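Threonine synthase (Brucella melitensis bv. 1, PDB 4F4F) probably catalyses the last step of threonine biosynthesis, the conversion of O-phospho-L-homoserine and water to L-threonine and phosphate, with pyridoxal 5'-phosphate as cofactor. Local coordinates at residues Gly32-Pro37 with Ser318-Arg323; Pro277-Ile282 with Gly405-Val410. All blocks are in the same frame, centred on the assembly; numbering follows the deposited sequence.

Contact 1: Gly32-Pro37 with Ser318-Arg323; sequences GGLYLP and SSNFER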
# COMPACT_ATOMS: atom_id res chain seq x y z
N GLY A 32 -15.07 14.41 1.77
CA GLY A 32 -14.05 14.26 0.77
C GLY A 32 -12.65 14.01 1.30
O GLY A 32 -11.75 13.77 0.53
N GLY A 33 -12.47 14.06 2.62
CA GLY A 33 -11.21 13.77 3.22
C GLY A 33 -10.93 12.33 3.56
O GLY A 33 -11.70 11.43 3.20
N LEU A 34 -9.82 12.15 4.26
CA LEU A 34 -9.30 10.85 4.60
C LEU A 34 -9.31 10.70 6.11
O LEU A 34 -9.03 11.65 6.84
CB LEU A 34 -7.88 10.70 4.07
CG LEU A 34 -7.70 10.90 2.56
CD1 LEU A 34 -6.21 10.86 2.21
CD2 LEU A 34 -8.48 9.84 1.83
N TYR A 35 -9.64 9.50 6.57
CA TYR A 35 -9.68 9.24 8.01
C TYR A 35 -8.31 8.98 8.65
O TYR A 35 -7.47 8.28 8.09
CB TYR A 35 -10.66 8.09 8.32
CG TYR A 35 -12.07 8.58 8.39
CD1 TYR A 35 -12.47 9.38 9.44
CD2 TYR A 35 -13.02 8.26 7.43
CE1 TYR A 35 -13.74 9.87 9.54
CE2 TYR A 35 -14.33 8.72 7.52
CZ TYR A 35 -14.69 9.52 8.60
OH TYR A 35 -15.99 10.03 8.76
N LEU A 36 -8.11 9.57 9.83
CA LEU A 36 -6.92 9.37 10.64
C LEU A 36 -7.31 9.22 12.10
O LEU A 36 -8.33 9.74 12.52
CB LEU A 36 -5.98 10.57 10.54
CG LEU A 36 -5.16 10.74 9.28
CD1 LEU A 36 -4.52 12.16 9.28
CD2 LEU A 36 -4.11 9.64 9.17
N PRO A 37 -6.47 8.52 12.89
CA PRO A 37 -6.74 8.43 14.29
C PRO A 37 -6.83 9.78 14.96
O PRO A 37 -6.07 10.66 14.65
CB PRO A 37 -5.57 7.63 14.87
CG PRO A 37 -4.79 7.16 13.76
CD PRO A 37 -5.32 7.69 12.47
N SER A 318 -0.27 11.95 -5.34
CA SER A 318 -0.03 10.94 -4.34
C SER A 318 -1.23 10.90 -3.37
O SER A 318 -1.39 11.81 -2.55
CB SER A 318 1.27 11.26 -3.63
OG SER A 318 1.64 10.25 -2.75
N SER A 319 -2.02 9.84 -3.45
CA SER A 319 -3.34 9.84 -2.83
C SER A 319 -3.34 10.05 -1.29
O SER A 319 -4.23 10.68 -0.75
CB SER A 319 -4.09 8.56 -3.20
OG SER A 319 -3.55 7.46 -2.47
N ASN A 320 -2.32 9.56 -0.60
CA ASN A 320 -2.28 9.71 0.85
C ASN A 320 -1.44 10.87 1.36
O ASN A 320 -1.32 11.07 2.56
CB ASN A 320 -1.79 8.43 1.48
CG ASN A 320 -2.80 7.31 1.32
OD1 ASN A 320 -3.87 7.40 1.87
ND2 ASN A 320 -2.47 6.30 0.55
N PHE A 321 -0.85 11.64 0.44
CA PHE A 321 -0.06 12.82 0.87
C PHE A 321 -0.89 13.78 1.74
O PHE A 321 -0.38 14.39 2.68
CB PHE A 321 0.50 13.54 -0.35
CG PHE A 321 1.48 14.64 -0.02
CD1 PHE A 321 2.62 14.38 0.70
CD2 PHE A 321 1.26 15.92 -0.49
CE1 PHE A 321 3.54 15.40 0.98
CE2 PHE A 321 2.15 16.93 -0.20
CZ PHE A 321 3.29 16.67 0.52
N GLU A 322 -2.18 13.85 1.45
CA GLU A 322 -3.14 14.64 2.23
C GLU A 322 -3.13 14.30 3.71
O GLU A 322 -3.32 15.20 4.52
CB GLU A 322 -4.58 14.49 1.66
CG GLU A 322 -5.66 15.21 2.46
CD GLU A 322 -7.04 15.15 1.83
OE1 GLU A 322 -7.16 14.76 0.64
OE2 GLU A 322 -7.99 15.53 2.52
N ARG A 323 -2.86 13.04 4.07
CA ARG A 323 -2.79 12.69 5.48
C ARG A 323 -1.60 13.42 6.11
O ARG A 323 -1.73 14.00 7.22
CB ARG A 323 -2.72 11.18 5.69
CG ARG A 323 -4.05 10.49 5.56
CD ARG A 323 -3.92 8.97 5.69
NE ARG A 323 -5.19 8.34 6.05
CZ ARG A 323 -5.98 7.67 5.21
NH1 ARG A 323 -5.67 7.48 3.93
NH2 ARG A 323 -7.12 7.16 5.64
O HOH W 1 -9.17 12.82 0.17
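R323 reaches across to strand 35-37 and grips the carbonyl oxygen of Y35 side-on, joining the antiparallel pair of strands 8-10 and 35-37 to the start of helix 321-328 in the pyridoxal-phosphate-dependent enzyme fold. Its NH2 gives the shorter bond, 2.7 Å to Y35 O, in the carbonyl plane on a lone pair, with an N-H...O angle of 151°. NE lies 3.1 Å from the same Y35 O but sits above that plane and makes a more bent bond. Arginine suits the place because its flat head presents two N-H groups to one acceptor while one face and its methylenes serve as packing surface. L34 CB lies over the centre of the guanidinium, 3.8 Å from R323 CZ, and the two side chains cross at about a right angle. L36 CD2 fills the edge, 3.5 Å from R323 CD, where a branched leucine can meet the arginine's extended methylene chain. Behind this shell, I227 O accepts from R323 NH1, which also bonds weakly to OD1 of N320, whose stronger polar partner is S226. In E322, CG stands opposite the backbone N (chi1 177°) and the chain extends toward G33; OE2 forms a salt bridge with R12 and a hydrogen bond with T11 OG1. One water donates to both G32 O and E322 OE1, at 2.8 Å from each.

Contact 2: Pro277-Ile282 with Gly405-Val410; sequences PIEQLI and GTAPMV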
# COMPACT_ATOMS: atom_id res chain seq x y z
N PRO A 277 11.71 5.08 17.64
CA PRO A 277 12.76 6.05 17.32
C PRO A 277 13.24 5.97 15.86
O PRO A 277 13.90 5.00 15.47
CB PRO A 277 13.87 5.67 18.29
CG PRO A 277 13.15 5.04 19.43
CD PRO A 277 12.13 4.20 18.75
N ILE A 278 12.91 6.98 15.08
CA ILE A 278 13.21 6.99 13.65
C ILE A 278 13.99 8.25 13.40
O ILE A 278 13.67 9.34 13.93
CB ILE A 278 11.93 6.90 12.78
CG1 ILE A 278 11.36 5.47 12.84
CG2 ILE A 278 12.18 7.25 11.33
CD1 ILE A 278 10.03 5.30 12.14
N GLU A 279 15.03 8.13 12.60
CA GLU A 279 15.88 9.26 12.28
C GLU A 279 15.34 9.87 10.98
O GLU A 279 14.57 10.83 11.03
CB GLU A 279 17.35 8.82 12.22
CG GLU A 279 18.36 9.83 11.67
CD GLU A 279 19.82 9.45 11.97
OE1 GLU A 279 20.67 9.14 11.05
OE2 GLU A 279 20.12 9.49 13.16
N GLN A 280 15.63 9.27 9.83
CA GLN A 280 15.13 9.77 8.56
C GLN A 280 14.02 8.89 8.02
O GLN A 280 14.08 7.64 8.14
CB GLN A 280 16.23 9.78 7.53
CG GLN A 280 17.34 10.81 7.73
CD GLN A 280 18.38 10.75 6.60
OE1 GLN A 280 19.26 9.89 6.59
NE2 GLN A 280 18.26 11.66 5.66
N LEU A 281 13.04 9.54 7.42
CA LEU A 281 12.08 8.90 6.54
C LEU A 281 12.33 9.49 5.15
O LEU A 281 12.29 10.72 4.99
CB LEU A 281 10.64 9.17 7.00
CG LEU A 281 10.17 8.52 8.30
CD1 LEU A 281 8.87 9.16 8.78
CD2 LEU A 281 9.98 7.01 8.08
N ILE A 282 12.67 8.65 4.19
CA ILE A 282 13.11 9.16 2.87
C ILE A 282 12.15 8.63 1.82
O ILE A 282 11.92 7.41 1.71
CB ILE A 282 14.57 8.74 2.56
CG1 ILE A 282 15.50 9.20 3.69
CG2 ILE A 282 15.01 9.31 1.22
CD1 ILE A 282 16.99 8.88 3.48
N GLY A 405 23.71 10.59 8.51
CA GLY A 405 23.75 10.24 9.90
C GLY A 405 24.34 8.89 10.09
O GLY A 405 24.82 8.23 9.15
N THR A 406 24.32 8.48 11.35
CA THR A 406 24.92 7.25 11.76
C THR A 406 23.86 6.15 11.89
O THR A 406 24.20 4.99 12.03
CB THR A 406 25.64 7.46 13.11
OG1 THR A 406 24.68 7.58 14.15
CG2 THR A 406 26.48 8.76 13.05
N ALA A 407 22.58 6.49 11.81
CA ALA A 407 21.55 5.46 11.92
C ALA A 407 21.68 4.39 10.83
O ALA A 407 22.02 4.70 9.70
CB ALA A 407 20.16 6.07 11.86
N PRO A 408 21.34 3.13 11.16
CA PRO A 408 21.19 2.13 10.13
C PRO A 408 20.04 2.45 9.20
O PRO A 408 19.00 2.98 9.64
CB PRO A 408 20.83 0.88 10.92
CG PRO A 408 20.19 1.38 12.15
CD PRO A 408 20.93 2.61 12.49
N MET A 409 20.24 2.16 7.92
CA MET A 409 19.24 2.41 6.88
C MET A 409 18.56 1.10 6.47
O MET A 409 19.22 0.12 6.09
CB MET A 409 19.91 3.05 5.66
CG MET A 409 18.95 3.38 4.52
SD MET A 409 17.62 4.51 5.01
CE MET A 409 18.53 6.04 5.07
N VAL A 410 17.24 1.12 6.50
CA VAL A 410 16.43 0.05 6.03
C VAL A 410 15.72 0.55 4.78
O VAL A 410 15.01 1.59 4.82
CB VAL A 410 15.41 -0.33 7.08
CG1 VAL A 410 14.48 -1.41 6.52
CG2 VAL A 410 16.13 -0.81 8.37
O HOH W 2 21.32 7.86 14.80
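With CG opposite the backbone nitrogen in both E279 (chi1 170°) and M409 (chi1 -179°), E279 runs on extended to meet A407, whereas M409 folds back at its next two torsions to meet I282. The straight glutamate carries its carboxylate to the loop 405-408, where OE1 lies 3.2 Å from A407 CB and accepts a weak hydrogen bond from A407 N at 3.4 Å. The small methyl of A407 suits this spot, since the carboxylate lies close against it. G405 brings its CA to 3.5 Å from E279 OE1; lacking a side chain, it leaves room for that oxygen and tolerates its positive phi. The other oxygen turns to water, which donates to E279 OE2 at 2.6 Å and makes a weak link to T406 OG1, as fits the more exposed end of the contact.

Further along, the bend in M409 swings CE to 3.6 Å from I282 CD1, the two chains crossing at about a right angle. Flexible methionine and branched isoleucine make an apolar patch, closed by V398 and A399 of helix 390-402 and by T256 of strand 253-258. Between the polar and apolar ends, Q280 uses both ends of its amide, holding the C-terminal end of that helix (NE2 to K402 O) and the chain just beyond it (OE1 to S404 N). Strands 278-285 and 409-413 both run parallel to strand 253-258 and flank it, so these side chains bridge over the middle strand on one face of the mixed, largely parallel alpha/beta sheet.

Contact 1 and contact 2 do not touch: their centres are 25 Å apart and their nearest atoms about 11 Å. Along the chain their segments alternate, so the polypeptide visits 32-37, 277-282, 318-323 and 405-410 in turn. Strand 253-258 and helix 263-274 relate them: contact 2 rests on the strand, while F266 on the helix packs on L36 and R323 of contact 1. Of the cofactor-binding residues, G260, N261 and F262 lie in the connection and D264 in the helix's first turn. Contact 1 is closer to this site: the S319 side chain is about 3 Å from that of N261, and the N320 side chain about 6 Å from pyridoxal-5'-phosphate, against about 12 Å for I282.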